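Local coordinates for protein alpha-galactosidase (Lactobacillus brevis, PDB 3MI6) that probably hydrolyses terminal, non-reducing alpha-D-galactose residues from alpha-galactosides such as galactose oligosaccharides and galactomannans, as a member of glycoside hydrolase family 36, at residues Ala356-Phe364 with Val619-Arg630; Asp552-Gln560 with Thr588-Val596. All blocks are in the same frame, centred on the assembly; numbering follows the deposited sequence.

Contact 1: Ala356-Phe364 with Val619-Arg630; sequences AKRLGIEMF and VKKQVAFYKCYR
Gly-360 and Glu-362 meet Lys-627 and Arg-630 where the turn between helix 346-358 and strand 363-366 of the (beta/alpha)8 barrel packs on helix 613-628 and the start of the helix after it. The turn is a Schellman motif: Gly-360 takes positive phi, with Ile-361 N bonded back to Ala-356 O and Gly-360 N to Lys-357 O. Apolar contact lies at the start of segment 619-630, where Leu-359 CD1 touches Val-619 CG1 (3.8 Å) and its other branch, CD2, lies on Lys-620 CB (3.7 Å). A chi1 of 175° turns CG1 of Val-623 away from the backbone N and sets it 3.7 Å from Gly-360 O. A water bridges the backbones, donating to Leu-359 O and Lys-620 O. Charged groups close the other end. Lys-627, extended beyond CG, brings NZ in the carbonyl plane onto a lone pair of Gly-360 O (2.6 Å), and the same NZ forms a longer salt bridge to Glu-362 OE2 (3.6 Å). Arg-630 NH2 salt-bridges Glu-362, completing a three-residue network; Arg-630 also hydrogen-bonds Arg-330 O through NE and pairs with Glu-329 through NH1, while Glu-362 OE1 accepts from Val-332 N. A glutamine in place of Glu-362 would probably leave Lys-627 NZ and Arg-630 NH2 without their shared carboxylate, though Arg-630 would keep Glu-329. Carboxylate and guanidinium lie nearly coplanar, 1° apart, with Arg-630 NH2 2.6 Å from Glu-362 OE1.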
loop_
_atom_site.group_PDB
_atom_site.type_symbol
_atom_site.label_atom_id
_atom_site.label_comp_id
_atom_site.label_asym_id
_atom_site.label_seq_id
_atom_site.Cartn_x
_atom_site.Cartn_y
_atom_site.Cartn_z
ATOM N N ALA D 356 -32.439 31.167 -28.035
ATOM C CA ALA D 356 -32.605 29.986 -27.200
ATOM C C ALA D 356 -33.706 29.092 -27.741
ATOM O O ALA D 356 -33.549 27.873 -27.821
ATOM C CB ALA D 356 -32.905 30.386 -25.787
ATOM N N LYS D 357 -34.815 29.716 -28.115
ATOM C CA LYS D 357 -35.986 29.024 -28.628
ATOM C C LYS D 357 -35.693 28.246 -29.915
ATOM O O LYS D 357 -36.093 27.093 -30.050
ATOM C CB LYS D 357 -37.118 30.040 -28.837
ATOM C CG LYS D 357 -38.227 29.624 -29.793
ATOM C CD LYS D 357 -39.329 28.811 -29.126
ATOM C CE LYS D 357 -40.596 28.806 -30.000
ATOM N NZ LYS D 357 -41.641 27.831 -29.531
ATOM N N ARG D 358 -34.992 28.872 -30.855
ATOM C CA ARG D 358 -34.708 28.234 -32.138
ATOM C C ARG D 358 -33.837 27.006 -31.949
ATOM O O ARG D 358 -33.748 26.161 -32.834
ATOM C CB ARG D 358 -34.042 29.209 -33.117
ATOM C CG ARG D 358 -34.931 30.380 -33.527
ATOM C CD ARG D 358 -34.161 31.443 -34.308
ATOM N NE ARG D 358 -34.632 32.791 -33.984
ATOM C CZ ARG D 358 -33.837 33.853 -33.843
ATOM N NH1 ARG D 358 -32.518 33.725 -34.003
ATOM N NH2 ARG D 358 -34.359 35.044 -33.539
ATOM N N LEU D 359 -33.202 26.916 -30.785
ATOM C CA LEU D 359 -32.316 25.809 -30.460
ATOM C C LEU D 359 -33.067 24.671 -29.784
ATOM O O LEU D 359 -32.541 23.560 -29.638
ATOM C CB LEU D 359 -31.199 26.292 -29.544
ATOM C CG LEU D 359 -30.094 27.063 -30.244
ATOM C CD1 LEU D 359 -28.943 27.289 -29.288
ATOM C CD2 LEU D 359 -29.650 26.263 -31.450
ATOM N N GLY D 360 -34.292 24.965 -29.358
ATOM C CA GLY D 360 -35.154 23.980 -28.739
ATOM C C GLY D 360 -35.095 24.010 -27.228
ATOM O O GLY D 360 -35.638 23.123 -26.565
ATOM N N ILE D 361 -34.432 25.026 -26.683
ATOM C CA ILE D 361 -34.322 25.181 -25.235
ATOM C C ILE D 361 -35.697 25.483 -24.635
ATOM O O ILE D 361 -36.537 26.093 -25.288
ATOM C CB ILE D 361 -33.244 26.227 -24.870
ATOM C CG1 ILE D 361 -31.861 25.649 -25.189
ATOM C CG2 ILE D 361 -33.319 26.615 -23.407
ATOM C CD1 ILE D 361 -30.739 26.614 -25.013
ATOM N N GLU D 362 -35.937 25.028 -23.410
ATOM C CA GLU D 362 -37.289 24.989 -22.864
ATOM C C GLU D 362 -37.603 26.002 -21.774
ATOM O O GLU D 362 -38.762 26.158 -21.391
ATOM C CB GLU D 362 -37.589 23.597 -22.336
ATOM C CG GLU D 362 -37.951 22.642 -23.428
ATOM C CD GLU D 362 -37.874 21.203 -22.984
ATOM O OE1 GLU D 362 -37.211 20.950 -21.953
ATOM O OE2 GLU D 362 -38.470 20.334 -23.668
HETATM N N MSE D 363 -36.580 26.687 -21.274
HETATM C CA MSE D 363 -36.755 27.581 -20.135
HETATM C C MSE D 363 -35.624 28.583 -20.058
HETATM O O MSE D 363 -34.463 28.236 -20.272
HETATM C CB MSE D 363 -36.833 26.793 -18.822
HETATM C CG MSE D 363 -36.755 27.666 -17.589
HETATM SE SE MSE D 363 -36.590 26.657 -15.925
HETATM C CE MSE D 363 -38.416 26.002 -15.749
ATOM N N PHE D 364 -35.963 29.833 -19.755
ATOM C CA PHE D 364 -34.955 30.861 -19.570
ATOM C C PHE D 364 -34.927 31.241 -18.103
ATOM O O PHE D 364 -35.973 31.379 -17.490
ATOM C CB PHE D 364 -35.242 32.084 -20.440
ATOM C CG PHE D 364 -34.230 33.168 -20.282
ATOM C CD1 PHE D 364 -34.240 33.982 -19.163
ATOM C CD2 PHE D 364 -33.259 33.359 -21.227
ATOM C CE1 PHE D 364 -33.299 34.966 -18.998
ATOM C CE2 PHE D 364 -32.320 34.345 -21.064
ATOM C CZ PHE D 364 -32.339 35.149 -19.946
ATOM N N VAL D 619 -25.245 22.579 -30.864
ATOM C CA VAL D 619 -26.054 22.719 -29.672
ATOM C C VAL D 619 -27.479 22.239 -29.900
ATOM O O VAL D 619 -28.001 21.462 -29.119
ATOM C CB VAL D 619 -26.059 24.155 -29.180
ATOM C CG1 VAL D 619 -27.036 24.302 -28.042
ATOM C CG2 VAL D 619 -24.672 24.540 -28.738
ATOM N N LYS D 620 -28.098 22.698 -30.979
ATOM C CA LYS D 620 -29.441 22.255 -31.349
ATOM C C LYS D 620 -29.518 20.735 -31.317
ATOM O O LYS D 620 -30.542 20.164 -30.944
ATOM C CB LYS D 620 -29.799 22.769 -32.749
ATOM C CG LYS D 620 -31.248 22.608 -33.185
ATOM C CD LYS D 620 -31.480 23.452 -34.442
ATOM C CE LYS D 620 -32.959 23.753 -34.719
ATOM N NZ LYS D 620 -33.639 22.654 -35.471
ATOM N N LYS D 621 -28.430 20.074 -31.703
ATOM C CA LYS D 621 -28.460 18.620 -31.800
ATOM C C LYS D 621 -28.272 17.969 -30.441
ATOM O O LYS D 621 -28.920 16.961 -30.144
ATOM C CB LYS D 621 -27.456 18.091 -32.833
ATOM C CG LYS D 621 -27.775 18.518 -34.257
ATOM C CD LYS D 621 -26.954 17.758 -35.287
ATOM C CE LYS D 621 -27.375 18.161 -36.699
ATOM N NZ LYS D 621 -26.692 17.359 -37.757
ATOM N N GLN D 622 -27.403 18.552 -29.616
ATOM C CA GLN D 622 -27.277 18.120 -28.227
ATOM C C GLN D 622 -28.639 18.136 -27.517
ATOM O O GLN D 622 -28.984 17.195 -26.792
ATOM C CB GLN D 622 -26.279 18.989 -27.467
ATOM C CG GLN D 622 -24.864 18.932 -27.993
ATOM C CD GLN D 622 -23.881 19.626 -27.069
ATOM O OE1 GLN D 622 -24.278 20.423 -26.233
ATOM N NE2 GLN D 622 -22.592 19.320 -27.208
ATOM N N VAL D 623 -29.412 19.194 -27.743
ATOM C CA VAL D 623 -30.721 19.353 -27.122
ATOM C C VAL D 623 -31.756 18.328 -27.611
ATOM O O VAL D 623 -32.509 17.768 -26.806
ATOM C CB VAL D 623 -31.242 20.799 -27.300
ATOM C CG1 VAL D 623 -32.672 20.946 -26.746
ATOM C CG2 VAL D 623 -30.303 21.780 -26.621
ATOM N N ALA D 624 -31.787 18.073 -28.922
ATOM C CA ALA D 624 -32.677 17.050 -29.485
ATOM C C ALA D 624 -32.262 15.676 -28.985
ATOM O O ALA D 624 -33.096 14.837 -28.651
ATOM C CB ALA D 624 -32.638 17.086 -30.982
ATOM N N PHE D 625 -30.959 15.456 -28.924
ATOM C CA PHE D 625 -30.449 14.203 -28.413
ATOM C C PHE D 625 -30.837 14.029 -26.953
ATOM O O PHE D 625 -31.338 12.976 -26.554
ATOM C CB PHE D 625 -28.927 14.138 -28.545
ATOM C CG PHE D 625 -28.337 12.875 -27.999
ATOM C CD1 PHE D 625 -28.564 11.665 -28.630
ATOM C CD2 PHE D 625 -27.555 12.893 -26.865
ATOM C CE1 PHE D 625 -28.026 10.504 -28.140
ATOM C CE2 PHE D 625 -27.004 11.726 -26.369
ATOM C CZ PHE D 625 -27.239 10.540 -27.006
ATOM N N TYR D 626 -30.591 15.062 -26.151
ATOM C CA TYR D 626 -30.858 14.970 -24.730
ATOM C C TYR D 626 -32.334 14.745 -24.464
ATOM O O TYR D 626 -32.698 13.929 -23.606
ATOM C CB TYR D 626 -30.386 16.217 -24.008
ATOM C CG TYR D 626 -30.598 16.164 -22.515
ATOM C CD1 TYR D 626 -29.741 15.432 -21.701
ATOM C CD2 TYR D 626 -31.648 16.857 -21.911
ATOM C CE1 TYR D 626 -29.928 15.384 -20.322
ATOM C CE2 TYR D 626 -31.846 16.814 -20.537
ATOM C CZ TYR D 626 -30.983 16.083 -19.748
ATOM O OH TYR D 626 -31.160 16.049 -18.388
ATOM N N LYS D 627 -33.180 15.474 -25.196
ATOM C CA LYS D 627 -34.631 15.353 -25.050
ATOM C C LYS D 627 -35.120 13.937 -25.391
ATOM O O LYS D 627 -35.957 13.374 -24.685
ATOM C CB LYS D 627 -35.355 16.373 -25.933
ATOM C CG LYS D 627 -35.262 17.835 -25.498
ATOM C CD LYS D 627 -36.049 18.711 -26.475
ATOM C CE LYS D 627 -36.163 20.135 -25.998
ATOM N NZ LYS D 627 -37.052 20.947 -26.889
ATOM N N CYS D 628 -34.592 13.384 -26.480
ATOM C CA CYS D 628 -34.924 12.037 -26.956
ATOM C C CYS D 628 -34.699 11.036 -25.834
ATOM O O CYS D 628 -35.466 10.103 -25.663
ATOM C CB CYS D 628 -34.050 11.693 -28.182
ATOM S SG CYS D 628 -34.431 10.189 -29.218
ATOM N N TYR D 629 -33.658 11.248 -25.043
ATOM C CA TYR D 629 -33.290 10.264 -24.051
ATOM C C TYR D 629 -33.333 10.849 -22.657
ATOM O O TYR D 629 -32.570 10.441 -21.776
ATOM C CB TYR D 629 -31.884 9.714 -24.342
ATOM C CG TYR D 629 -31.777 8.869 -25.590
ATOM C CD1 TYR D 629 -32.182 7.542 -25.587
ATOM C CD2 TYR D 629 -31.263 9.390 -26.767
ATOM C CE1 TYR D 629 -32.086 6.755 -26.722
ATOM C CE2 TYR D 629 -31.164 8.612 -27.906
ATOM C CZ TYR D 629 -31.579 7.292 -27.874
ATOM O OH TYR D 629 -31.490 6.508 -29.001
ATOM N N ARG D 630 -34.230 11.799 -22.440
ATOM C CA ARG D 630 -34.227 12.505 -21.171
ATOM C C ARG D 630 -34.565 11.588 -19.994
ATOM O O ARG D 630 -33.940 11.680 -18.943
ATOM C CB ARG D 630 -35.159 13.721 -21.212
ATOM C CG ARG D 630 -34.868 14.790 -20.160
ATOM C CD ARG D 630 -36.148 15.493 -19.822
ATOM N NE ARG D 630 -36.304 16.827 -20.404
ATOM C CZ ARG D 630 -37.031 17.106 -21.483
ATOM N NH1 ARG D 630 -37.655 16.141 -22.144
ATOM N NH2 ARG D 630 -37.117 18.358 -21.910
HETATM O O HOH W 1 -33.370 20.791 -30.264
#

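Contact 2: Asp552-Gln560 with Thr588-Val596; sequences DAAERLLIQ and TSLKTRGAV
Val-596 fits as a knob among Ala-553, Arg-556, Leu-557 and Gln-560, joining two outer helices of the (beta/alpha)8 barrel, 553-566 and 590-597. The short segments run nearly parallel, at 19°, with their axes 9.4 Å apart. In the apolar packing, Val-596 CG2 meets Leu-557 CD1 at 3.6 Å, the two side chains crossing at about a right angle, while CG1 faces Arg-556 CB. Ala-553 CB points toward the second segment, 3.7 Å from Thr-588 CG2 just before the helix and 3.9 Å from Arg-593 CA; its small side chain suits this close backbone approach. Tyr-669 of strand 663-670 packs on both Leu-557 and Val-596. One hydrogen bond spans the helices: Gln-560 NE2 donates to Val-596 O (3.2 Å), tilted 26° from the carbonyl plane. The other end of this amide, OE1, accepts on a lone pair from Arg-556 NE at 3.2 Å, so both ends fix the amide's rotation. Caps begin both helices: Asp-552 OD2 accepts from Glu-555 N and also pairs with Arg-586, and Ser-589 OG accepts from Thr-592 N (3.0 Å). The Arg-556 guanidinium has further partners, NH1 on Asp-550 O and a cation-pi contact to Trp-546, and lies about 7 Å from Asp-549, the predicted proton donor, side chain to side chain. The buried Gln-560 amide thus links the helix packing to an arginine that probably forms part of the active-site surroundings.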
loop_
_atom_site.group_PDB
_atom_site.type_symbol
_atom_site.label_atom_id
_atom_site.label_comp_id
_atom_site.label_asym_id
_atom_site.label_seq_id
_atom_site.Cartn_x
_atom_site.Cartn_y
_atom_site.Cartn_z
ATOM N N ASP D 552 -16.481 23.490 -15.755
ATOM C CA ASP D 552 -15.537 22.844 -16.658
ATOM C C ASP D 552 -15.837 21.344 -16.818
ATOM O O ASP D 552 -16.115 20.658 -15.827
ATOM C CB ASP D 552 -14.107 23.000 -16.165
ATOM C CG ASP D 552 -13.118 22.236 -17.041
ATOM O OD1 ASP D 552 -12.868 22.682 -18.177
ATOM O OD2 ASP D 552 -12.613 21.178 -16.610
ATOM N N ALA D 553 -15.753 20.836 -18.052
ATOM C CA ALA D 553 -16.021 19.417 -18.326
ATOM C C ALA D 553 -15.143 18.455 -17.507
ATOM O O ALA D 553 -15.651 17.560 -16.828
ATOM C CB ALA D 553 -15.898 19.118 -19.809
ATOM N N ALA D 554 -13.833 18.644 -17.564
ATOM C CA ALA D 554 -12.915 17.782 -16.837
ATOM C C ALA D 554 -13.148 17.800 -15.330
ATOM O O ALA D 554 -13.187 16.760 -14.706
ATOM C CB ALA D 554 -11.478 18.162 -17.152
ATOM N N GLU D 555 -13.303 18.978 -14.739
ATOM C CA GLU D 555 -13.526 19.077 -13.305
ATOM C C GLU D 555 -14.862 18.453 -12.884
ATOM O O GLU D 555 -14.966 17.836 -11.815
ATOM C CB GLU D 555 -13.482 20.538 -12.861
ATOM C CG GLU D 555 -12.185 21.254 -13.172
ATOM C CD GLU D 555 -10.980 20.669 -12.435
ATOM O OE1 GLU D 555 -11.140 20.116 -11.321
ATOM O OE2 GLU D 555 -9.857 20.788 -12.974
ATOM N N ARG D 556 -15.892 18.637 -13.708
ATOM C CA ARG D 556 -17.213 18.117 -13.383
ATOM C C ARG D 556 -17.188 16.583 -13.321
ATOM O O ARG D 556 -17.778 15.979 -12.426
ATOM C CB ARG D 556 -18.278 18.618 -14.368
ATOM C CG ARG D 556 -18.726 20.048 -14.163
ATOM C CD ARG D 556 -19.389 20.274 -12.798
ATOM N NE ARG D 556 -20.824 20.016 -12.802
ATOM C CZ ARG D 556 -21.754 20.907 -12.478
ATOM N NH1 ARG D 556 -21.420 22.128 -12.119
ATOM N NH2 ARG D 556 -23.028 20.577 -12.509
ATOM N N LEU D 557 -16.510 15.955 -14.267
ATOM C CA LEU D 557 -16.293 14.525 -14.187
ATOM C C LEU D 557 -16.008 14.135 -12.740
ATOM O O LEU D 557 -16.726 13.320 -12.149
ATOM C CB LEU D 557 -15.111 14.127 -15.062
ATOM C CG LEU D 557 -15.325 13.339 -16.355
ATOM C CD1 LEU D 557 -16.799 13.253 -16.740
ATOM C CD2 LEU D 557 -14.463 13.932 -17.484
ATOM N N LEU D 558 -14.968 14.713 -12.151
ATOM C CA LEU D 558 -14.651 14.362 -10.775
ATOM C C LEU D 558 -15.805 14.684 -9.822
ATOM O O LEU D 558 -16.206 13.832 -9.033
ATOM C CB LEU D 558 -13.336 14.993 -10.333
ATOM C CG LEU D 558 -12.051 14.304 -10.812
ATOM C CD1 LEU D 558 -11.988 14.210 -12.322
ATOM C CD2 LEU D 558 -10.836 15.010 -10.302
ATOM N N ILE D 559 -16.367 15.889 -9.923
ATOM C CA ILE D 559 -17.407 16.339 -8.998
ATOM C C ILE D 559 -18.675 15.484 -9.078
ATOM O O ILE D 559 -19.237 15.092 -8.054
ATOM C CB ILE D 559 -17.747 17.823 -9.202
ATOM C CG1 ILE D 559 -16.519 18.681 -8.895
ATOM C CG2 ILE D 559 -18.845 18.231 -8.259
ATOM C CD1 ILE D 559 -16.608 20.135 -9.309
ATOM N N GLN D 560 -19.107 15.178 -10.297
ATOM C CA GLN D 560 -20.286 14.338 -10.507
ATOM C C GLN D 560 -20.063 12.864 -10.113
ATOM O O GLN D 560 -20.917 12.232 -9.470
ATOM C CB GLN D 560 -20.788 14.481 -11.940
ATOM C CG GLN D 560 -21.275 15.898 -12.228
ATOM C CD GLN D 560 -21.706 16.114 -13.677
ATOM O OE1 GLN D 560 -21.626 17.230 -14.204
ATOM N NE2 GLN D 560 -22.169 15.047 -14.323
ATOM N N THR D 588 -12.020 22.905 -23.826
ATOM C CA THR D 588 -12.606 21.586 -23.988
ATOM C C THR D 588 -13.515 21.563 -25.203
ATOM O O THR D 588 -14.121 22.564 -25.533
ATOM C CB THR D 588 -13.428 21.263 -22.740
ATOM O OG1 THR D 588 -12.564 20.698 -21.734
ATOM C CG2 THR D 588 -14.511 20.289 -23.074
ATOM N N SER D 589 -13.637 20.437 -25.882
ATOM C CA SER D 589 -14.550 20.412 -27.031
ATOM C C SER D 589 -15.985 20.699 -26.603
ATOM O O SER D 589 -16.369 20.436 -25.461
ATOM C CB SER D 589 -14.499 19.059 -27.734
ATOM O OG SER D 589 -14.962 18.046 -26.865
ATOM N N LEU D 590 -16.800 21.217 -27.509
ATOM C CA LEU D 590 -18.213 21.367 -27.180
ATOM C C LEU D 590 -18.888 19.999 -26.991
ATOM O O LEU D 590 -19.832 19.857 -26.217
ATOM C CB LEU D 590 -18.919 22.204 -28.238
ATOM C CG LEU D 590 -20.423 22.403 -28.166
ATOM C CD1 LEU D 590 -20.844 23.005 -26.841
ATOM C CD2 LEU D 590 -20.804 23.305 -29.313
ATOM N N LYS D 591 -18.388 18.989 -27.697
ATOM C CA LYS D 591 -18.908 17.626 -27.580
ATOM C C LYS D 591 -18.726 17.064 -26.171
ATOM O O LYS D 591 -19.612 16.417 -25.635
ATOM C CB LYS D 591 -18.238 16.714 -28.612
ATOM C CG LYS D 591 -18.625 15.243 -28.524
ATOM C CD LYS D 591 -17.609 14.349 -29.242
ATOM C CE LYS D 591 -18.095 12.893 -29.242
ATOM N NZ LYS D 591 -17.084 11.898 -29.768
ATOM N N THR D 592 -17.584 17.319 -25.559
ATOM C CA THR D 592 -17.335 16.785 -24.234
ATOM C C THR D 592 -18.129 17.520 -23.148
ATOM O O THR D 592 -18.783 16.880 -22.323
ATOM C CB THR D 592 -15.832 16.783 -23.909
ATOM O OG1 THR D 592 -15.131 15.982 -24.879
ATOM C CG2 THR D 592 -15.586 16.225 -22.512
ATOM N N ARG D 593 -18.077 18.857 -23.151
ATOM C CA ARG D 593 -18.898 19.669 -22.244
ATOM C C ARG D 593 -20.353 19.218 -22.286
ATOM O O ARG D 593 -20.995 19.066 -21.244
ATOM C CB ARG D 593 -18.803 21.174 -22.547
ATOM C CG ARG D 593 -17.397 21.673 -22.690
ATOM C CD ARG D 593 -17.270 23.172 -22.575
ATOM N NE ARG D 593 -18.005 23.953 -23.581
ATOM C CZ ARG D 593 -17.544 24.301 -24.782
ATOM N NH1 ARG D 593 -16.350 23.906 -25.189
ATOM N NH2 ARG D 593 -18.297 25.033 -25.590
ATOM N N GLY D 594 -20.866 18.999 -23.493
ATOM C CA GLY D 594 -22.203 18.470 -23.659
ATOM C C GLY D 594 -22.365 17.117 -22.993
ATOM O O GLY D 594 -23.344 16.899 -22.269
ATOM N N ALA D 595 -21.389 16.226 -23.217
ATOM C CA ALA D 595 -21.489 14.813 -22.832
ATOM C C ALA D 595 -21.340 14.531 -21.336
ATOM O O ALA D 595 -21.865 13.552 -20.838
ATOM C CB ALA D 595 -20.500 13.966 -23.642
ATOM N N VAL D 596 -20.610 15.377 -20.626
ATOM C CA VAL D 596 -20.592 15.331 -19.162
ATOM C C VAL D 596 -21.897 15.904 -18.576
ATOM O O VAL D 596 -22.348 15.481 -17.531
ATOM C CB VAL D 596 -19.382 16.121 -18.587
ATOM C CG1 VAL D 596 -19.356 16.056 -17.083
ATOM C CG2 VAL D 596 -18.070 15.583 -19.143
#

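How the contacts relate
From the N terminus, the chain passes through the beta-rich N-terminal domain and enters the barrel, reaching 356-364, the turn that leads from helix 346-358 into the second barrel strand, 363-366. Contact 1 then closes a long loop, 254 residues, when helix 613-628 returns to this turn after the eighth strand, 601-604, joining the last part of the barrel to its beginning. Contact 2 is nested inside that loop and closes a short one of 27 residues, pairing the helices on either side of strand 572-576. Their centres lie 18 Å apart, and they touch directly: Gln-622 NE2 probably hydrogen-bonds Leu-590 O (3.0 Å), and Val-619 packs on Leu-590, so three helices adjoin in sequence around the barrel.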